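Local coordinates for protein branched-chain-amino-acid aminotransferase (Deinococcus radiodurans, PDB 3UZO) that probably transfers the amino group of leucine, valine or isoleucine to 2-oxoglutarate with the help of pyridoxal 5'-phosphate, giving glutamate and branched-chain keto acids, at residues A[29-34]-A[173-178]; A[34-39]-A[130-135]. All coordinates share one frame; numbering follows the deposited sequence.

How the interactions relate
Both contacts are surface contacts made by one continuous run of chain, residues 29-39, that leads as a loop into strand 39-45 and meets a different part of the chain at each end. They share Ile34, their centres are about 15 Å apart, and the chain closed off by 29-34 and 173-178 contains both partners of interaction 2. Interaction 1 joins 29-34 to the loop after strand 162-172 through a backbone bond and an aromatic pair, and reaches the glutamate ligand. Interaction 2 joins 34-39 to the turn after helix 115-128, farther from the chain's centre, with a histidine-carboxylate bond beside a methyl on a phenylalanine ring. Leu29 also packs on Pro134, linking the two.

Interaction 1: residues A[29-34]-A[173-178]; sequences LGFSYI and GPYFKG. With GLU (glutamic acid), chain D.
Gly173 N gives its hydrogen to Gly30 O in a short, nearly straight bond, 2.6 Å long with 173° at the hydrogen. Just upstream, Leu29 O looks at the proline ring, with Pro174 CD 3.3 Å away, so the two loops lie close together where they meet.

From that backbone bond the chains lead to an aromatic pair. Tyr175 turns its edge to the face of Phe31 in a T-shaped stack: the planes stand at 87° and the centroids are 4.8 Å apart. The touching edge is CD1 and CE1, and Tyr175 CD1 comes within 3.5 Å of Phe31 CG. Phe31 has its ring anti to the backbone N (chi1 -162°), which sets the face against that edge.

The same tyrosine serves the ligand. Over one face of its ring, near the centre, sits OE1 of the bound glutamate, and the hydroxyl makes a weak hydrogen bond, 2.8 Å, from Tyr175 OH to the ligand's O. Phe31 is thus a second-shell residue that backs a first-shell one; Arg145, and Tyr71 and Val157 of the second subunit, also bind the glutamate.

Within the fold, the loop before strand 39-45 here meets the loop that leaves strand 162-172 for strand 183-186. Phe31 also makes an edge-to-face ring pair with Tyr143 of strand 141-151, and packs on Val172 of strand 162-172 and on Ile155 of the second subunit.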
loop_
_atom_site.group_PDB
_atom_site.type_symbol
_atom_site.label_atom_id
_atom_site.label_comp_id
_atom_site.label_asym_id
_atom_site.label_seq_id
_atom_site.Cartn_x
_atom_site.Cartn_y
_atom_site.Cartn_z
ATOM N N LEU A 29 -10.260 -23.759 16.500
ATOM C CA LEU A 29 -9.464 -23.047 15.520
ATOM C C LEU A 29 -10.249 -21.869 14.943
ATOM O O LEU A 29 -11.432 -21.991 14.635
ATOM C CB LEU A 29 -9.069 -24.012 14.397
ATOM C CG LEU A 29 -7.644 -23.982 13.845
ATOM C CD1 LEU A 29 -6.638 -24.225 14.958
ATOM C CD2 LEU A 29 -7.515 -25.049 12.767
ATOM N N GLY A 30 -9.583 -20.727 14.818
ATOM C CA GLY A 30 -10.208 -19.553 14.242
ATOM C C GLY A 30 -9.380 -19.173 13.022
ATOM O O GLY A 30 -9.105 -20.010 12.163
ATOM N N PHE A 31 -8.970 -17.918 12.941
ATOM C CA PHE A 31 -8.143 -17.479 11.826
ATOM C C PHE A 31 -7.024 -16.650 12.432
ATOM O O PHE A 31 -7.058 -15.420 12.407
ATOM C CB PHE A 31 -8.952 -16.639 10.826
ATOM C CG PHE A 31 -8.299 -16.510 9.467
ATOM C CD1 PHE A 31 -8.559 -17.441 8.463
ATOM C CD2 PHE A 31 -7.421 -15.465 9.197
ATOM C CE1 PHE A 31 -7.954 -17.335 7.202
ATOM C CE2 PHE A 31 -6.806 -15.341 7.944
ATOM C CZ PHE A 31 -7.074 -16.282 6.941
ATOM N N SER A 32 -6.040 -17.344 12.997
ATOM C CA SER A 32 -4.899 -16.701 13.638
ATOM C C SER A 32 -3.631 -17.492 13.356
ATOM O O SER A 32 -3.668 -18.714 13.211
ATOM C CB SER A 32 -5.121 -16.618 15.148
ATOM O OG SER A 32 -6.197 -15.747 15.443
ATOM N N TYR A 33 -2.506 -16.792 13.308
ATOM C CA TYR A 33 -1.234 -17.432 13.023
ATOM C C TYR A 33 -0.817 -18.491 14.026
ATOM O O TYR A 33 -0.872 -18.295 15.244
ATOM C CB TYR A 33 -0.113 -16.393 12.908
ATOM C CG TYR A 33 1.220 -16.997 12.485
ATOM C CD1 TYR A 33 2.144 -17.443 13.434
ATOM C CD2 TYR A 33 1.543 -17.143 11.131
ATOM C CE1 TYR A 33 3.360 -18.019 13.048
ATOM C CE2 TYR A 33 2.756 -17.724 10.731
ATOM C CZ TYR A 33 3.660 -18.155 11.697
ATOM O OH TYR A 33 4.865 -18.707 11.319
ATOM N N ILE A 34 -0.404 -19.622 13.478
ATOM C CA ILE A 34 0.100 -20.744 14.248
ATOM C C ILE A 34 1.310 -21.154 13.427
ATOM O O ILE A 34 1.216 -21.284 12.197
ATOM C CB ILE A 34 -0.905 -21.912 14.298
ATOM C CG1 ILE A 34 -2.112 -21.515 15.153
ATOM C CG2 ILE A 34 -0.232 -23.150 14.865
ATOM C CD1 ILE A 34 -3.202 -22.560 15.208
ATOM N N GLY A 173 -9.953 -22.225 10.990
ATOM C CA GLY A 173 -11.368 -22.542 11.033
ATOM C C GLY A 173 -12.098 -21.367 10.395
ATOM O O GLY A 173 -11.726 -20.927 9.306
ATOM N N PRO A 174 -13.125 -20.815 11.056
ATOM C CA PRO A 174 -13.905 -19.680 10.544
ATOM C C PRO A 174 -13.197 -18.316 10.574
ATOM O O PRO A 174 -12.363 -18.050 11.441
ATOM C CB PRO A 174 -15.149 -19.705 11.430
ATOM C CG PRO A 174 -14.619 -20.214 12.730
ATOM C CD PRO A 174 -13.723 -21.346 12.295
ATOM N N TYR A 175 -13.541 -17.465 9.607
ATOM C CA TYR A 175 -12.984 -16.118 9.493
ATOM C C TYR A 175 -13.948 -15.156 10.171
ATOM O O TYR A 175 -13.553 -14.352 11.020
ATOM C CB TYR A 175 -12.839 -15.724 8.023
ATOM C CG TYR A 175 -12.044 -14.461 7.774
ATOM C CD1 TYR A 175 -10.679 -14.413 8.047
ATOM C CD2 TYR A 175 -12.644 -13.332 7.214
ATOM C CE1 TYR A 175 -9.925 -13.280 7.762
ATOM C CE2 TYR A 175 -11.895 -12.185 6.925
ATOM C CZ TYR A 175 -10.537 -12.171 7.201
ATOM O OH TYR A 175 -9.784 -11.057 6.899
ATOM N N PHE A 176 -15.213 -15.238 9.771
ATOM C CA PHE A 176 -16.269 -14.394 10.324
ATOM C C PHE A 176 -17.350 -15.293 10.877
ATOM O O PHE A 176 -18.408 -15.465 10.254
ATOM C CB PHE A 176 -16.872 -13.500 9.236
ATOM C CG PHE A 176 -16.042 -12.294 8.915
ATOM C CD1 PHE A 176 -16.326 -11.520 7.800
ATOM C CD2 PHE A 176 -14.963 -11.940 9.721
ATOM C CE1 PHE A 176 -15.548 -10.415 7.484
ATOM C CE2 PHE A 176 -14.179 -10.836 9.417
ATOM C CZ PHE A 176 -14.470 -10.070 8.293
ATOM N N LYS A 177 -17.080 -15.873 12.043
ATOM C CA LYS A 177 -18.015 -16.793 12.664
ATOM C C LYS A 177 -18.076 -18.052 11.833
ATOM O O LYS A 177 -17.403 -18.173 10.804
ATOM C CB LYS A 177 -19.403 -16.183 12.730
ATOM C CG LYS A 177 -19.513 -14.985 13.602
ATOM C CD LYS A 177 -20.937 -14.549 13.653
ATOM C CE LYS A 177 -21.109 -13.251 14.392
ATOM N NZ LYS A 177 -22.531 -12.831 14.318
ATOM N N GLY A 178 -18.915 -18.980 12.273
ATOM C CA GLY A 178 -19.049 -20.233 11.565
ATOM C C GLY A 178 -20.464 -20.769 11.435
ATOM O O GLY A 178 -21.385 -20.365 12.155
HETATM N N GLU D . -6.287 -12.456 2.430
HETATM C CA GLU D . -7.321 -12.150 3.455
HETATM C C GLU D . -6.668 -11.806 4.773
HETATM O O GLU D . -7.339 -11.174 5.611
HETATM C CB GLU D . -8.242 -13.349 3.656
HETATM C CG GLU D . -9.346 -13.455 2.632
HETATM C CD GLU D . -10.361 -14.512 2.991
HETATM O OE1 GLU D . -10.720 -14.604 4.186
HETATM O OE2 GLU D . -10.799 -15.244 2.077
HETATM O OXT GLU D . -5.494 -12.186 4.945
#

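Interaction 2: residues A[34-39]-A[130-135]; sequences IRTDLR and EHFLPP
Two torsions bring Asp37 and His131 together: the aspartate's CG lies anti to its carbonyl carbon, while the imidazole of His131 stands between its own backbone N and carbonyl carbon (chi1 49°), so that NE2 can meet the carboxylate. The bond from His131 NE2 to Asp37 OD2 is 2.5 Å long, with an angle of 150° at the hydrogen. It leaves the histidine practically in the plane of the ring, yet meets OD2 from above the carboxylate plane, and the two planes are 40° apart.

Alongside it, Thr36 lays its methyl on the Phe132 ring. Thr36 CG2 stands 3.7 Å from the ring centroid and nearly along the ring normal, a CH-pi contact over the face. That leaves the threonine hydroxyl to its own partner, the carbonyl of Cys169 on strand 162-172. The far end of the ring reaches Asp37, with Phe132 CE1 3.5 Å from Asp37 N and 3.6 Å from Asp37 OD1; the carboxylate stands steeply to the ring. Phe132 also puts CD1 over one face of the His131 ring, so the phenyl group lies beside both partners of the polar bond.

This turn, a short 3-10 segment at 130-132, follows helix 115-128, and the contact ties it to the loop entering strand 39-45. Asn129 packs on Thr36 and Asp37 as well. A carboxylate this close to the imidazole would probably favour a protonated, positively charged histidine, giving the contact an ionic share beside its apolar one.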
loop_
_atom_site.group_PDB
_atom_site.type_symbol
_atom_site.label_atom_id
_atom_site.label_comp_id
_atom_site.label_asym_id
_atom_site.label_seq_id
_atom_site.Cartn_x
_atom_site.Cartn_y
_atom_site.Cartn_z
ATOM N N ILE A 34 -0.404 -19.622 13.478
ATOM C CA ILE A 34 0.100 -20.744 14.248
ATOM C C ILE A 34 1.310 -21.154 13.427
ATOM O O ILE A 34 1.216 -21.284 12.197
ATOM C CB ILE A 34 -0.905 -21.912 14.298
ATOM C CG1 ILE A 34 -2.112 -21.515 15.153
ATOM C CG2 ILE A 34 -0.232 -23.150 14.865
ATOM C CD1 ILE A 34 -3.202 -22.560 15.208
ATOM N N ARG A 35 2.450 -21.336 14.082
ATOM C CA ARG A 35 3.644 -21.705 13.347
ATOM C C ARG A 35 3.647 -23.167 12.950
ATOM O O ARG A 35 3.593 -24.061 13.804
ATOM C CB ARG A 35 4.898 -21.389 14.164
ATOM C CG ARG A 35 6.188 -21.671 13.406
ATOM C CD ARG A 35 7.404 -21.188 14.167
ATOM N NE ARG A 35 8.643 -21.482 13.449
ATOM C CZ ARG A 35 9.832 -20.986 13.778
ATOM N NH1 ARG A 35 9.944 -20.166 14.821
ATOM N NH2 ARG A 35 10.907 -21.300 13.064
ATOM N N THR A 36 3.685 -23.420 11.645
ATOM C CA THR A 36 3.735 -24.800 11.187
ATOM C C THR A 36 5.214 -25.130 10.987
ATOM O O THR A 36 6.072 -24.255 11.123
ATOM C CB THR A 36 2.918 -25.013 9.894
ATOM O OG1 THR A 36 3.276 -24.019 8.933
ATOM C CG2 THR A 36 1.411 -24.909 10.198
ATOM N N ASP A 37 5.523 -26.378 10.665
ATOM C CA ASP A 37 6.921 -26.792 10.548
ATOM C C ASP A 37 7.798 -26.211 9.437
ATOM O O ASP A 37 8.873 -25.667 9.704
ATOM C CB ASP A 37 6.997 -28.325 10.493
ATOM C CG ASP A 37 6.421 -28.986 11.744
ATOM O OD1 ASP A 37 6.262 -28.288 12.770
ATOM O OD2 ASP A 37 6.138 -30.205 11.708
ATOM N N LEU A 38 7.346 -26.316 8.196
ATOM C CA LEU A 38 8.154 -25.854 7.081
ATOM C C LEU A 38 7.433 -24.962 6.073
ATOM O O LEU A 38 6.246 -25.160 5.785
ATOM C CB LEU A 38 8.713 -27.071 6.350
ATOM C CG LEU A 38 9.637 -27.974 7.167
ATOM C CD1 LEU A 38 9.753 -29.350 6.497
ATOM C CD2 LEU A 38 10.992 -27.308 7.305
ATOM N N ARG A 39 8.161 -23.982 5.549
ATOM C CA ARG A 39 7.612 -23.089 4.529
ATOM C C ARG A 39 8.544 -23.047 3.320
ATOM O O ARG A 39 9.749 -23.340 3.429
ATOM C CB ARG A 39 7.392 -21.677 5.089
ATOM C CG ARG A 39 8.592 -21.041 5.767
ATOM C CD ARG A 39 8.241 -20.644 7.192
ATOM N NE ARG A 39 8.296 -21.793 8.074
ATOM C CZ ARG A 39 7.393 -22.107 8.995
ATOM N NH1 ARG A 39 6.307 -21.362 9.196
ATOM N NH2 ARG A 39 7.592 -23.191 9.722
ATOM N N GLU A 130 1.434 -31.843 6.355
ATOM C CA GLU A 130 0.163 -32.562 6.326
ATOM C C GLU A 130 -0.452 -32.814 7.700
ATOM O O GLU A 130 -1.684 -32.853 7.837
ATOM C CB GLU A 130 0.317 -33.893 5.583
ATOM C CG GLU A 130 -0.911 -34.777 5.672
ATOM C CD GLU A 130 -0.811 -36.017 4.813
ATOM O OE1 GLU A 130 -1.721 -36.864 4.906
ATOM O OE2 GLU A 130 0.169 -36.142 4.046
ATOM N N HIS A 131 0.397 -32.980 8.712
ATOM C CA HIS A 131 -0.077 -33.228 10.065
ATOM C C HIS A 131 -0.806 -32.030 10.680
ATOM O O HIS A 131 -1.385 -32.150 11.760
ATOM C CB HIS A 131 1.082 -33.685 10.976
ATOM C CG HIS A 131 2.310 -32.828 10.890
ATOM N ND1 HIS A 131 3.033 -32.673 9.727
ATOM C CD2 HIS A 131 2.951 -32.094 11.831
ATOM C CE1 HIS A 131 4.065 -31.878 9.954
ATOM N NE2 HIS A 131 4.038 -31.513 11.224
ATOM N N PHE A 132 -0.787 -30.888 9.987
ATOM C CA PHE A 132 -1.474 -29.684 10.456
ATOM C C PHE A 132 -2.818 -29.511 9.745
ATOM O O PHE A 132 -3.552 -28.565 10.013
ATOM C CB PHE A 132 -0.629 -28.431 10.218
ATOM C CG PHE A 132 0.488 -28.241 11.211
ATOM C CD1 PHE A 132 1.803 -28.541 10.866
ATOM C CD2 PHE A 132 0.225 -27.743 12.485
ATOM C CE1 PHE A 132 2.845 -28.346 11.770
ATOM C CE2 PHE A 132 1.260 -27.542 13.401
ATOM C CZ PHE A 132 2.576 -27.846 13.039
ATOM N N LEU A 133 -3.127 -30.423 8.831
ATOM C CA LEU A 133 -4.384 -30.375 8.089
ATOM C C LEU A 133 -5.531 -30.895 8.955
ATOM O O LEU A 133 -5.544 -32.067 9.336
ATOM C CB LEU A 133 -4.275 -31.226 6.816
ATOM C CG LEU A 133 -5.537 -31.361 5.964
ATOM C CD1 LEU A 133 -5.986 -29.981 5.485
ATOM C CD2 LEU A 133 -5.254 -32.285 4.772
ATOM N N PRO A 134 -6.507 -30.029 9.287
ATOM C CA PRO A 134 -7.650 -30.443 10.117
ATOM C C PRO A 134 -8.379 -31.650 9.523
ATOM O O PRO A 134 -8.720 -31.654 8.341
ATOM C CB PRO A 134 -8.532 -29.190 10.138
ATOM C CG PRO A 134 -7.515 -28.079 10.059
ATOM C CD PRO A 134 -6.579 -28.591 8.976
ATOM N N PRO A 135 -8.625 -32.694 10.335
ATOM C CA PRO A 135 -9.320 -33.884 9.826
ATOM C C PRO A 135 -10.774 -33.646 9.418
ATOM O O PRO A 135 -11.411 -32.681 9.855
ATOM C CB PRO A 135 -9.197 -34.878 10.980
ATOM C CG PRO A 135 -9.163 -33.985 12.187
ATOM C CD PRO A 135 -8.225 -32.885 11.740
#